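Local coordinates for protein ribokinase (Arabidopsis thaliana, PDB 6ILS) that catalyses the ATP- and magnesium-dependent phosphorylation of D-ribose at O-5, giving D-ribose 5-phosphate for nucleotide synthesis and the pentose phosphate pathway, at residues P3-V8 / F265-V270; G39-N44 / I165-G170; G258-A263 / S298-K303; A285-V290 / L306-F311. One frame throughout, in Å; residues are numbered along the deposited sequence.

Overall arrangement
Contact 2 lies nearest the middle of the chain and contact 4 farthest out, their centres about 21 Å apart. Contacts 1 and 3 both use helix 257-270: contact 3 takes its active-site start and is buried, whereas contact 1 takes its far end, where the apolar packing runs out to the exposed P3. Contacts 3 and 4 share helix 302-312 and both reach ATP, while contacts 2 and 3 meet at the ribose through N44 and D259. No hydrogen bond crosses any of the four; contacts 1 and 4 pack aliphatic groups, with nucleotide and sodium on one side of contact 4, whereas contacts 2 and 3 also carry polar groups turned to the sugar.

Contact 1: residues P3-V8 / F265-V270; sequences PPLVVV and FAVAMV
L5 rests its two methyl branches loosely on the last turns of helix 257-270, overlapping V267 with one and A266 with the other. CD2 of L5 comes within 4.4 Å of V267 CG2, and CD1 of L5 lies 4.5 Å from A266 CB, so the fork of the leucine straddles two successive residues of the helix. The first torsion puts CG anti to the backbone N (chi1 162°), which carries the branches out from the strand to the helix surface. L5 and V267 also have the nearest backbones here, with 7.3 Å between L5 CA and V267 CA.

Nearer the chain start the partner changes. V270, one turn after V267, turns its CG2 to the carbonyl of P3, 4.3 Å from P3 O. That oxygen has a polar mate in Y54 OH, and the side chain of V270 touches Y54 as well, so valine and tyrosine meet around the same proline carbonyl.

Strand 5-8 is a central member of the large, mostly parallel sheet of the PfkB-type α/β fold, lying between strands 56-63 and 138-143. Helix 257-270 packs on one face of that sheet, with L140 touching both L5 and A266. The contact therefore joins the beginning of the chain to a helix some 260 residues later.

No hydrogen bond crosses between the two segments. The aliphatic groups come no closer than 4.4 Å (L5 CD2 to V267 CG2), so the attraction is probably dispersion and the keeping of water off the leucine, with little directional preference to fix the helix against the strand.

Contact 2: residues G39-N44 / I165-G170; sequences GGKGAN and ILDVGG. With RIB (alpha-D-ribofuranose), chain F.
The sugar-binding glycine pair of the PfkB kinases, G39-G40, leads here into helix 41-51, whose first residue, K41, lays its chain across the end of strand 164-170. The aliphatic part of K41 runs over the face of the peptide joining G169 and G170: CD stands 3.5 Å from G169 C, almost straight above the peptide plane, and CE is 3.6 Å from G170 N. A side chain at G169 would collide with K41 CE, so glycine is what lets the lysine lie flat here. The chain is extended until chi4 (-64°) bends it, turning NZ away from the strand to the ribose, where it bonds RIB O5 at 2.9 Å. A methionine in place of K41 would probably still cover the glycine peptide but leave the hydroxyl that receives the phosphate without its ammonium partner.

At the N-cap, G40 N gives a nearly straight bond to RIB O3 (3.0 Å, 166°), and N44 ND2 adds a weak one to the same oxygen. A side chain on G39 would run into O3. N12, D14, E144 and D259 complete the grip on the sugar.

Beneath the lysine, D167 is a salt-bridge partner of K225, and its OD2 stays 4.9 Å from K41 NZ. The strand end is shaped by an Asx turn: G169 N-H meets D167 OD1 from above the carboxylate plane at 2.9 Å.

Contact 3: residues G258-A263 / S298-K303; sequences GDTFTA and SMPDRK. With ATP (adenosine-5'-triphosphate), chain E; RIB (alpha-D-ribofuranose), chain F.
T260 and P300 supply the apolar part of the contact, T260 CG2 facing P300 CD at 4.3 Å. M299 runs alongside T260 in the opposite direction, its chain bent at chi2 and chi3, but the sulfur is modelled too close to the threonine hydroxyl for that approach to be trusted. The polar end of T260 has its partner one turn back, at G256 O.

Among the hydrogen bonds, D259, probably the proton acceptor of the reaction, takes one from RIB O5 at OD2, a short 2.5 Å. N44 ND2 also reaches D259 OD2, at 2.9 Å, and Q45 holds OD1, so both carboxylate oxygens are tied and the group is set against the hydroxyl to be phosphorylated. Replacing D259 by an alanine would probably leave RIB O5 without its acceptor and N44 without one of its partners. One turn on, T262 OG1 and T262 N grip G258 O from opposite faces of the carbonyl.

Contacts with the nucleotide are steric. G258 CA lies 3.5 Å from ATP O2G, and any side chain there would strike the gamma-phosphate. F261 CD2 meets ATP O3' obliquely at 3.4 Å.

A charge pair closes the other segment: K303 NZ bonds D301 OD2 at 2.8 Å, while D301 serves as N-cap of helix 302-312.

The segment 258-263 is the active-site end of helix 257-270, wedged between helices 41-51 and 275-289, with T262 on strand 164-170 and F261 on strand 221-225; the 298-300 loop leads past it into helix 302-312.

Contact 4: residues A285-V290 / L306-F311; sequences AASLCV and LKLLKF. With NA (sodium ion), chain G; ATP (adenosine-5'-triphosphate), chain E.
L288 and L308 point at each other tip to tip across the packing of helix 275-289 on the C-terminal helix 302-312, beside the nucleotide site of this PfkB kinase fold. One methyl does the touching: L308 CD2 sits 3.8 Å from L288 CG and 3.9 Å from L288 CD2. The same methyl also reaches S287 CB at 3.8 Å, so it settles against two neighbouring residues of the helix. L308 holds CG anti to its backbone N (chi1 -174°), which sends the branch straight across to the other helix. L288 also touches P300 and V305, which extend the apolar patch, and S304.

S287 stands between the two environments. Its CB meets the leucine, its OG bonds the carbonyl of I246, and its CA lies 3.7 Å from ATP C2 of the adenine. A286 and V290 border the nucleotide sugar, A286 CB being 3.6 Å from ATP O3'.

Beyond the leucines, towards the end of helix 275-289, comes the monovalent-cation site, probably for potassium in the cell. The sodium seen here is bound by backbone oxygens of D253, T255, V292 and G294, and by C289 O at 2.7 Å.

Contact 1: residues P3-V8 / F265-V270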
# COMPACT_ATOMS: atom_id res chain seq x y z
N PRO B 3 32.45 -12.40 11.41
CA PRO B 3 31.47 -11.74 12.27
C PRO B 3 30.60 -10.81 11.44
O PRO B 3 31.09 -9.91 10.76
CB PRO B 3 32.34 -10.97 13.28
CG PRO B 3 33.73 -10.98 12.70
CD PRO B 3 33.83 -12.23 11.90
N PRO B 4 29.28 -11.05 11.47
CA PRO B 4 28.39 -10.47 10.48
C PRO B 4 28.07 -9.01 10.69
O PRO B 4 28.17 -8.48 11.81
CB PRO B 4 27.11 -11.30 10.66
CG PRO B 4 27.14 -11.70 12.10
CD PRO B 4 28.59 -11.98 12.38
N LEU B 5 27.68 -8.36 9.59
CA LEU B 5 27.00 -7.08 9.67
C LEU B 5 25.62 -7.33 10.23
O LEU B 5 24.82 -8.09 9.65
CB LEU B 5 26.91 -6.40 8.30
CG LEU B 5 25.87 -5.27 8.16
CD1 LEU B 5 26.26 -4.07 9.01
CD2 LEU B 5 25.71 -4.85 6.70
N VAL B 6 25.31 -6.69 11.35
CA VAL B 6 23.97 -6.82 11.91
C VAL B 6 23.24 -5.49 11.91
O VAL B 6 23.67 -4.51 12.52
CB VAL B 6 24.01 -7.37 13.34
CG1 VAL B 6 22.59 -7.43 13.91
CG2 VAL B 6 24.64 -8.74 13.32
N VAL B 7 22.14 -5.46 11.16
CA VAL B 7 21.31 -4.27 11.02
C VAL B 7 20.07 -4.44 11.87
O VAL B 7 19.29 -5.38 11.65
CB VAL B 7 20.90 -4.03 9.54
CG1 VAL B 7 20.10 -2.74 9.41
CG2 VAL B 7 22.15 -4.01 8.63
N VAL B 8 19.89 -3.55 12.83
CA VAL B 8 18.68 -3.54 13.62
C VAL B 8 17.92 -2.31 13.23
O VAL B 8 18.41 -1.18 13.36
CB VAL B 8 18.97 -3.55 15.14
CG1 VAL B 8 17.64 -3.65 15.91
CG2 VAL B 8 19.90 -4.72 15.49
N PHE B 265 29.97 1.69 3.48
CA PHE B 265 31.02 2.15 4.38
C PHE B 265 31.25 1.12 5.49
O PHE B 265 32.38 0.75 5.79
CB PHE B 265 30.65 3.52 4.97
CG PHE B 265 31.69 4.06 5.92
CD1 PHE B 265 31.69 3.68 7.26
CD2 PHE B 265 32.64 4.97 5.48
CE1 PHE B 265 32.66 4.18 8.14
CE2 PHE B 265 33.60 5.46 6.35
CZ PHE B 265 33.60 5.08 7.68
N ALA B 266 30.17 0.63 6.08
CA ALA B 266 30.24 -0.35 7.19
C ALA B 266 30.91 -1.65 6.74
O ALA B 266 31.68 -2.19 7.47
CB ALA B 266 28.87 -0.61 7.75
N VAL B 267 30.59 -2.10 5.53
CA VAL B 267 31.17 -3.35 4.99
C VAL B 267 32.67 -3.14 4.79
O VAL B 267 33.42 -3.95 5.19
CB VAL B 267 30.48 -3.75 3.68
CG1 VAL B 267 31.26 -4.82 2.96
CG2 VAL B 267 29.05 -4.17 3.93
N ALA B 268 33.03 -2.01 4.21
CA ALA B 268 34.46 -1.73 3.99
C ALA B 268 35.18 -1.64 5.34
O ALA B 268 36.26 -2.14 5.46
CB ALA B 268 34.63 -0.46 3.21
N MET B 269 34.56 -0.99 6.30
CA MET B 269 35.18 -0.83 7.63
C MET B 269 35.30 -2.18 8.33
O MET B 269 36.36 -2.47 8.78
CB MET B 269 34.38 0.13 8.49
CG MET B 269 34.81 0.13 9.92
SD MET B 269 34.03 1.47 10.79
CE MET B 269 35.11 2.80 10.28
N VAL B 270 34.27 -3.03 8.30
CA VAL B 270 34.37 -4.35 8.97
C VAL B 270 35.35 -5.28 8.24
O VAL B 270 35.91 -6.15 8.86
CB VAL B 270 33.00 -5.01 9.17
CG1 VAL B 270 32.40 -5.47 7.86
CG2 VAL B 270 33.08 -6.13 10.19

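Contact 2: residues G39-N44 / I165-G170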
# COMPACT_ATOMS: atom_id res chain seq x y z
N GLY B 39 11.34 -1.54 1.11
CA GLY B 39 12.20 -0.46 1.54
C GLY B 39 12.25 -0.36 3.05
O GLY B 39 12.07 -1.34 3.76
N GLY B 40 12.46 0.86 3.53
CA GLY B 40 12.76 1.08 4.93
C GLY B 40 14.27 1.19 5.10
O GLY B 40 15.02 0.42 4.50
N LYS B 41 14.72 2.10 5.96
CA LYS B 41 16.17 2.33 6.08
C LYS B 41 16.90 1.09 6.56
O LYS B 41 17.96 0.78 6.07
CB LYS B 41 16.46 3.53 7.01
CG LYS B 41 16.07 4.83 6.33
CD LYS B 41 16.17 6.06 7.20
CE LYS B 41 15.65 7.27 6.40
NZ LYS B 41 16.50 7.55 5.20
N GLY B 42 16.31 0.34 7.50
CA GLY B 42 16.96 -0.85 8.01
C GLY B 42 17.04 -1.94 6.97
O GLY B 42 18.09 -2.53 6.77
N ALA B 43 15.91 -2.24 6.31
CA ALA B 43 15.91 -3.29 5.30
C ALA B 43 16.83 -2.89 4.14
O ALA B 43 17.52 -3.74 3.59
CB ALA B 43 14.47 -3.57 4.78
N ASN B 44 16.83 -1.61 3.77
CA ASN B 44 17.72 -1.13 2.70
C ASN B 44 19.17 -1.40 3.04
O ASN B 44 19.95 -1.86 2.20
CB ASN B 44 17.56 0.36 2.45
CG ASN B 44 16.27 0.71 1.75
OD1 ASN B 44 15.57 -0.16 1.23
ND2 ASN B 44 15.96 2.00 1.69
N ILE B 165 27.21 1.97 14.32
CA ILE B 165 26.92 3.13 13.49
C ILE B 165 25.45 3.50 13.59
O ILE B 165 24.57 2.65 13.40
CB ILE B 165 27.28 2.86 11.99
CG1 ILE B 165 28.75 2.46 11.87
CG2 ILE B 165 26.93 4.08 11.14
CD1 ILE B 165 29.21 2.15 10.44
N LEU B 166 25.18 4.76 13.90
CA LEU B 166 23.84 5.26 13.93
C LEU B 166 23.61 6.23 12.79
O LEU B 166 24.20 7.32 12.73
CB LEU B 166 23.54 5.94 15.28
CG LEU B 166 22.20 6.68 15.36
CD1 LEU B 166 21.00 5.71 15.30
CD2 LEU B 166 22.13 7.53 16.65
N ASP B 167 22.77 5.80 11.85
CA ASP B 167 22.32 6.64 10.76
C ASP B 167 21.24 7.52 11.35
O ASP B 167 20.38 7.02 12.09
CB ASP B 167 21.83 5.76 9.59
CG ASP B 167 21.09 6.54 8.52
OD1 ASP B 167 21.24 7.77 8.42
OD2 ASP B 167 20.33 5.90 7.75
N VAL B 168 21.30 8.81 11.06
CA VAL B 168 20.39 9.75 11.72
C VAL B 168 19.09 9.81 10.95
O VAL B 168 18.10 10.36 11.42
CB VAL B 168 21.05 11.15 11.85
CG1 VAL B 168 20.13 12.13 12.56
CG2 VAL B 168 22.31 11.03 12.65
N GLY B 169 19.08 9.18 9.77
CA GLY B 169 17.87 9.14 8.96
C GLY B 169 16.70 8.51 9.71
O GLY B 169 16.87 7.54 10.45
N GLY B 170 15.52 9.08 9.50
CA GLY B 170 14.31 8.62 10.14
C GLY B 170 13.60 9.78 10.83
O GLY B 170 13.38 10.84 10.23
O5 RIB F . 16.12 5.78 2.93
C5 RIB F . 15.05 5.23 2.22
C4 RIB F . 14.02 4.86 3.09
O4 RIB F . 13.59 5.99 3.99
C3 RIB F . 12.75 4.62 2.17
O3 RIB F . 12.80 3.19 1.69
C2 RIB F . 11.75 4.96 2.85
O2 RIB F . 10.89 3.82 3.26
C1 RIB F . 12.31 5.78 4.19
O1 RIB F . 12.11 5.03 5.33

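Contact 3: residues G258-A263 / S298-K303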
# COMPACT_ATOMS: atom_id res chain seq x y z
N GLY B 258 21.56 7.03 0.30
CA GLY B 258 22.16 7.29 1.59
C GLY B 258 22.31 6.00 2.39
O GLY B 258 23.30 5.80 3.09
N ASP B 259 21.31 5.13 2.29
CA ASP B 259 21.37 3.84 2.96
C ASP B 259 22.49 2.99 2.41
O ASP B 259 23.22 2.33 3.15
CB ASP B 259 20.04 3.10 2.82
CG ASP B 259 18.90 3.81 3.53
OD1 ASP B 259 19.15 4.30 4.65
OD2 ASP B 259 17.79 3.90 2.97
N THR B 260 22.64 3.02 1.08
CA THR B 260 23.70 2.30 0.40
C THR B 260 25.06 2.82 0.86
O THR B 260 25.98 2.04 1.17
CB THR B 260 23.56 2.45 -1.11
OG1 THR B 260 22.32 1.84 -1.53
CG2 THR B 260 24.72 1.81 -1.83
N PHE B 261 25.18 4.14 0.89
CA PHE B 261 26.44 4.77 1.30
C PHE B 261 26.86 4.27 2.68
O PHE B 261 28.00 3.84 2.91
CB PHE B 261 26.32 6.30 1.30
CG PHE B 261 27.63 7.00 1.59
CD1 PHE B 261 28.03 7.25 2.90
CD2 PHE B 261 28.48 7.36 0.56
CE1 PHE B 261 29.25 7.87 3.17
CE2 PHE B 261 29.70 7.98 0.82
CZ PHE B 261 30.09 8.22 2.14
N THR B 262 25.92 4.33 3.62
CA THR B 262 26.22 4.00 5.01
C THR B 262 26.53 2.52 5.18
O THR B 262 27.50 2.14 5.82
CB THR B 262 25.05 4.41 5.95
OG1 THR B 262 24.73 5.79 5.72
CG2 THR B 262 25.45 4.22 7.40
N ALA B 263 25.74 1.66 4.55
CA ALA B 263 26.01 0.23 4.65
C ALA B 263 27.31 -0.20 3.95
O ALA B 263 28.01 -1.09 4.43
CB ALA B 263 24.81 -0.59 4.10
N SER B 298 17.97 -1.40 -6.59
CA SER B 298 19.11 -0.65 -7.12
C SER B 298 20.44 -0.98 -6.45
O SER B 298 21.49 -0.46 -6.85
CB SER B 298 18.87 0.86 -7.00
OG SER B 298 18.93 1.24 -5.63
N MET B 299 20.41 -1.80 -5.41
CA MET B 299 21.66 -2.09 -4.68
C MET B 299 22.66 -2.81 -5.58
O MET B 299 22.31 -3.78 -6.19
CB MET B 299 21.45 -2.90 -3.41
CG MET B 299 22.14 -2.27 -2.25
SD MET B 299 21.15 -0.91 -1.70
CE MET B 299 19.69 -1.86 -1.33
N PRO B 300 23.92 -2.35 -5.65
CA PRO B 300 24.88 -2.97 -6.52
C PRO B 300 25.60 -4.18 -5.92
O PRO B 300 25.72 -4.29 -4.78
CB PRO B 300 25.89 -1.83 -6.71
CG PRO B 300 25.88 -1.15 -5.38
CD PRO B 300 24.45 -1.20 -4.94
N ASP B 301 26.09 -5.06 -6.79
CA ASP B 301 26.90 -6.19 -6.30
C ASP B 301 28.33 -5.70 -6.06
O ASP B 301 28.71 -4.72 -6.63
CB ASP B 301 26.84 -7.41 -7.21
CG ASP B 301 27.47 -7.23 -8.57
OD1 ASP B 301 28.10 -6.20 -8.80
OD2 ASP B 301 27.29 -8.12 -9.39
N ARG B 302 29.08 -6.43 -5.26
CA ARG B 302 30.46 -6.03 -4.91
C ARG B 302 31.35 -5.84 -6.14
O ARG B 302 32.06 -4.88 -6.17
CB ARG B 302 31.11 -7.02 -3.95
CG ARG B 302 32.53 -6.59 -3.66
CD ARG B 302 33.33 -7.49 -2.78
NE ARG B 302 32.63 -7.44 -1.54
CZ ARG B 302 33.14 -7.00 -0.44
NH1 ARG B 302 34.41 -6.62 -0.40
NH2 ARG B 302 32.40 -7.00 0.63
N LYS B 303 31.30 -6.75 -7.10
CA LYS B 303 32.18 -6.64 -8.29
C LYS B 303 31.97 -5.29 -8.99
O LYS B 303 32.92 -4.72 -9.42
CB LYS B 303 31.89 -7.72 -9.34
CG LYS B 303 31.53 -9.09 -8.82
CD LYS B 303 31.28 -10.08 -9.93
CE LYS B 303 29.87 -10.62 -9.92
NZ LYS B 303 29.00 -9.81 -10.80
PG ATP E . 20.79 10.93 2.81
O1G ATP E . 21.13 10.36 4.14
O2G ATP E . 19.97 9.94 1.99
O3G ATP E . 19.96 12.17 2.95
PB ATP E . 22.44 12.55 1.21
O1B ATP E . 23.82 12.51 0.72
O2B ATP E . 22.28 13.78 1.97
O3B ATP E . 22.19 11.27 2.11
PA ATP E . 21.37 12.32 -1.49
O1A ATP E . 21.65 13.64 -2.19
O2A ATP E . 20.06 11.75 -1.98
O3A ATP E . 21.28 12.54 0.08
O5' ATP E . 22.51 11.30 -1.84
C5' ATP E . 22.55 10.03 -1.22
C4' ATP E . 23.93 9.36 -1.60
O4' ATP E . 24.08 9.32 -3.14
C3' ATP E . 24.88 10.08 -1.17
O3' ATP E . 25.97 9.26 -0.72
C2' ATP E . 25.41 10.99 -2.46
O2' ATP E . 26.78 11.38 -2.17
C1' ATP E . 25.26 10.26 -3.48
N9 ATP E . 24.78 11.06 -4.63
C8 ATP E . 23.84 12.02 -4.89
N7 ATP E . 23.95 12.34 -6.21
C5 ATP E . 24.95 11.58 -6.76
C6 ATP E . 25.47 11.52 -8.05
N6 ATP E . 25.06 12.28 -9.20
N1 ATP E . 26.47 10.68 -8.32
C2 ATP E . 26.98 9.87 -7.33
N3 ATP E . 26.48 9.92 -6.06
C4 ATP E . 25.46 10.79 -5.78
O5 RIB F . 16.12 5.78 2.93
C5 RIB F . 15.05 5.23 2.22
C4 RIB F . 14.02 4.86 3.09
O4 RIB F . 13.59 5.99 3.99
C3 RIB F . 12.75 4.62 2.17
O3 RIB F . 12.80 3.19 1.69
C2 RIB F . 11.75 4.96 2.85
O2 RIB F . 10.89 3.82 3.26
C1 RIB F . 12.31 5.78 4.19
O1 RIB F . 12.11 5.03 5.33

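Contact 4: residues A285-V290 / L306-F311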
# COMPACT_ATOMS: atom_id res chain seq x y z
N ALA B 285 29.48 2.88 -4.27
CA ALA B 285 28.26 2.09 -4.16
C ALA B 285 27.04 2.99 -4.27
O ALA B 285 26.08 2.64 -4.95
CB ALA B 285 28.23 1.30 -2.86
N ALA B 286 27.08 4.16 -3.63
CA ALA B 286 25.98 5.12 -3.75
C ALA B 286 25.82 5.63 -5.20
O ALA B 286 24.72 5.87 -5.66
CB ALA B 286 26.19 6.31 -2.81
N SER B 287 26.94 5.81 -5.89
CA SER B 287 26.92 6.22 -7.32
C SER B 287 26.11 5.24 -8.17
O SER B 287 25.27 5.64 -8.99
CB SER B 287 28.34 6.30 -7.88
OG SER B 287 28.33 6.92 -9.16
N LEU B 288 26.38 3.96 -7.98
CA LEU B 288 25.65 2.94 -8.73
C LEU B 288 24.17 2.90 -8.37
O LEU B 288 23.30 2.75 -9.25
CB LEU B 288 26.29 1.58 -8.51
CG LEU B 288 27.70 1.48 -9.09
CD1 LEU B 288 28.36 0.18 -8.69
CD2 LEU B 288 27.67 1.64 -10.62
N CYS B 289 23.89 3.04 -7.07
CA CYS B 289 22.52 3.05 -6.56
C CYS B 289 21.62 4.09 -7.24
O CYS B 289 20.45 3.83 -7.49
CB CYS B 289 22.53 3.28 -5.04
SG CYS B 289 20.89 3.45 -4.28
N VAL B 290 22.15 5.28 -7.50
CA VAL B 290 21.30 6.35 -8.00
C VAL B 290 20.99 6.16 -9.48
O VAL B 290 20.19 6.92 -10.04
CB VAL B 290 21.92 7.76 -7.79
CG1 VAL B 290 22.23 8.00 -6.29
CG2 VAL B 290 23.16 7.97 -8.64
N LEU B 306 33.64 -2.49 -7.07
CA LEU B 306 35.10 -2.54 -7.26
C LEU B 306 35.47 -2.10 -8.68
O LEU B 306 36.48 -1.47 -8.83
CB LEU B 306 35.61 -3.95 -6.96
CG LEU B 306 35.49 -4.41 -5.51
CD1 LEU B 306 36.04 -5.81 -5.35
CD2 LEU B 306 36.21 -3.46 -4.58
N LYS B 307 34.65 -2.43 -9.67
CA LYS B 307 34.97 -2.03 -11.07
C LYS B 307 34.87 -0.51 -11.17
O LYS B 307 35.71 0.08 -11.76
CB LYS B 307 34.04 -2.71 -12.06
CG LYS B 307 34.43 -2.58 -13.52
CD LYS B 307 33.40 -3.12 -14.48
CE LYS B 307 33.85 -3.19 -15.92
NZ LYS B 307 32.74 -2.98 -16.88
N LEU B 308 33.85 0.08 -10.56
CA LEU B 308 33.73 1.54 -10.65
C LEU B 308 34.93 2.18 -9.96
O LEU B 308 35.47 3.18 -10.44
CB LEU B 308 32.42 2.02 -10.03
CG LEU B 308 32.08 3.51 -10.16
CD1 LEU B 308 32.12 4.02 -11.64
CD2 LEU B 308 30.71 3.78 -9.54
N LEU B 309 35.37 1.59 -8.86
CA LEU B 309 36.56 2.10 -8.14
C LEU B 309 37.82 2.03 -8.97
O LEU B 309 38.65 2.94 -8.95
CB LEU B 309 36.78 1.32 -6.85
CG LEU B 309 35.80 1.65 -5.72
CD1 LEU B 309 36.03 0.71 -4.53
CD2 LEU B 309 35.97 3.08 -5.30
N LYS B 310 37.99 0.92 -9.67
CA LYS B 310 39.14 0.73 -10.52
C LYS B 310 39.22 1.84 -11.56
O LYS B 310 40.28 2.40 -11.80
CB LYS B 310 39.07 -0.63 -11.21
CG LYS B 310 40.32 -1.00 -11.98
CD LYS B 310 40.19 -2.37 -12.62
CE LYS B 310 41.39 -2.67 -13.50
NZ LYS B 310 41.24 -3.97 -14.21
N PHE B 311 38.07 2.17 -12.16
CA PHE B 311 38.07 3.02 -13.35
C PHE B 311 37.72 4.49 -13.11
O PHE B 311 37.73 5.29 -14.06
CB PHE B 311 37.14 2.41 -14.40
CG PHE B 311 37.67 1.12 -14.96
CD1 PHE B 311 38.99 1.04 -15.40
CD2 PHE B 311 36.88 -0.02 -15.00
CE1 PHE B 311 39.50 -0.15 -15.90
CE2 PHE B 311 37.39 -1.21 -15.50
CZ PHE B 311 38.70 -1.28 -15.94
NA NA G . 18.01 4.04 -6.42
PG ATP E . 20.79 10.93 2.81
O1G ATP E . 21.13 10.36 4.14
O2G ATP E . 19.97 9.94 1.99
O3G ATP E . 19.96 12.17 2.95
PB ATP E . 22.44 12.55 1.21
O1B ATP E . 23.82 12.51 0.72
O2B ATP E . 22.28 13.78 1.97
O3B ATP E . 22.19 11.27 2.11
PA ATP E . 21.37 12.32 -1.49
O1A ATP E . 21.65 13.64 -2.19
O2A ATP E . 20.06 11.75 -1.98
O3A ATP E . 21.28 12.54 0.08
O5' ATP E . 22.51 11.30 -1.84
C5' ATP E . 22.55 10.03 -1.22
C4' ATP E . 23.93 9.36 -1.60
O4' ATP E . 24.08 9.32 -3.14
C3' ATP E . 24.88 10.08 -1.17
O3' ATP E . 25.97 9.26 -0.72
C2' ATP E . 25.41 10.99 -2.46
O2' ATP E . 26.78 11.38 -2.17
C1' ATP E . 25.26 10.26 -3.48
N9 ATP E . 24.78 11.06 -4.63
C8 ATP E . 23.84 12.02 -4.89
N7 ATP E . 23.95 12.34 -6.21
C5 ATP E . 24.95 11.58 -6.76
C6 ATP E . 25.47 11.52 -8.05
N6 ATP E . 25.06 12.28 -9.20
N1 ATP E . 26.47 10.68 -8.32
C2 ATP E . 26.98 9.87 -7.33
N3 ATP E . 26.48 9.92 -6.06
C4 ATP E . 25.46 10.79 -5.78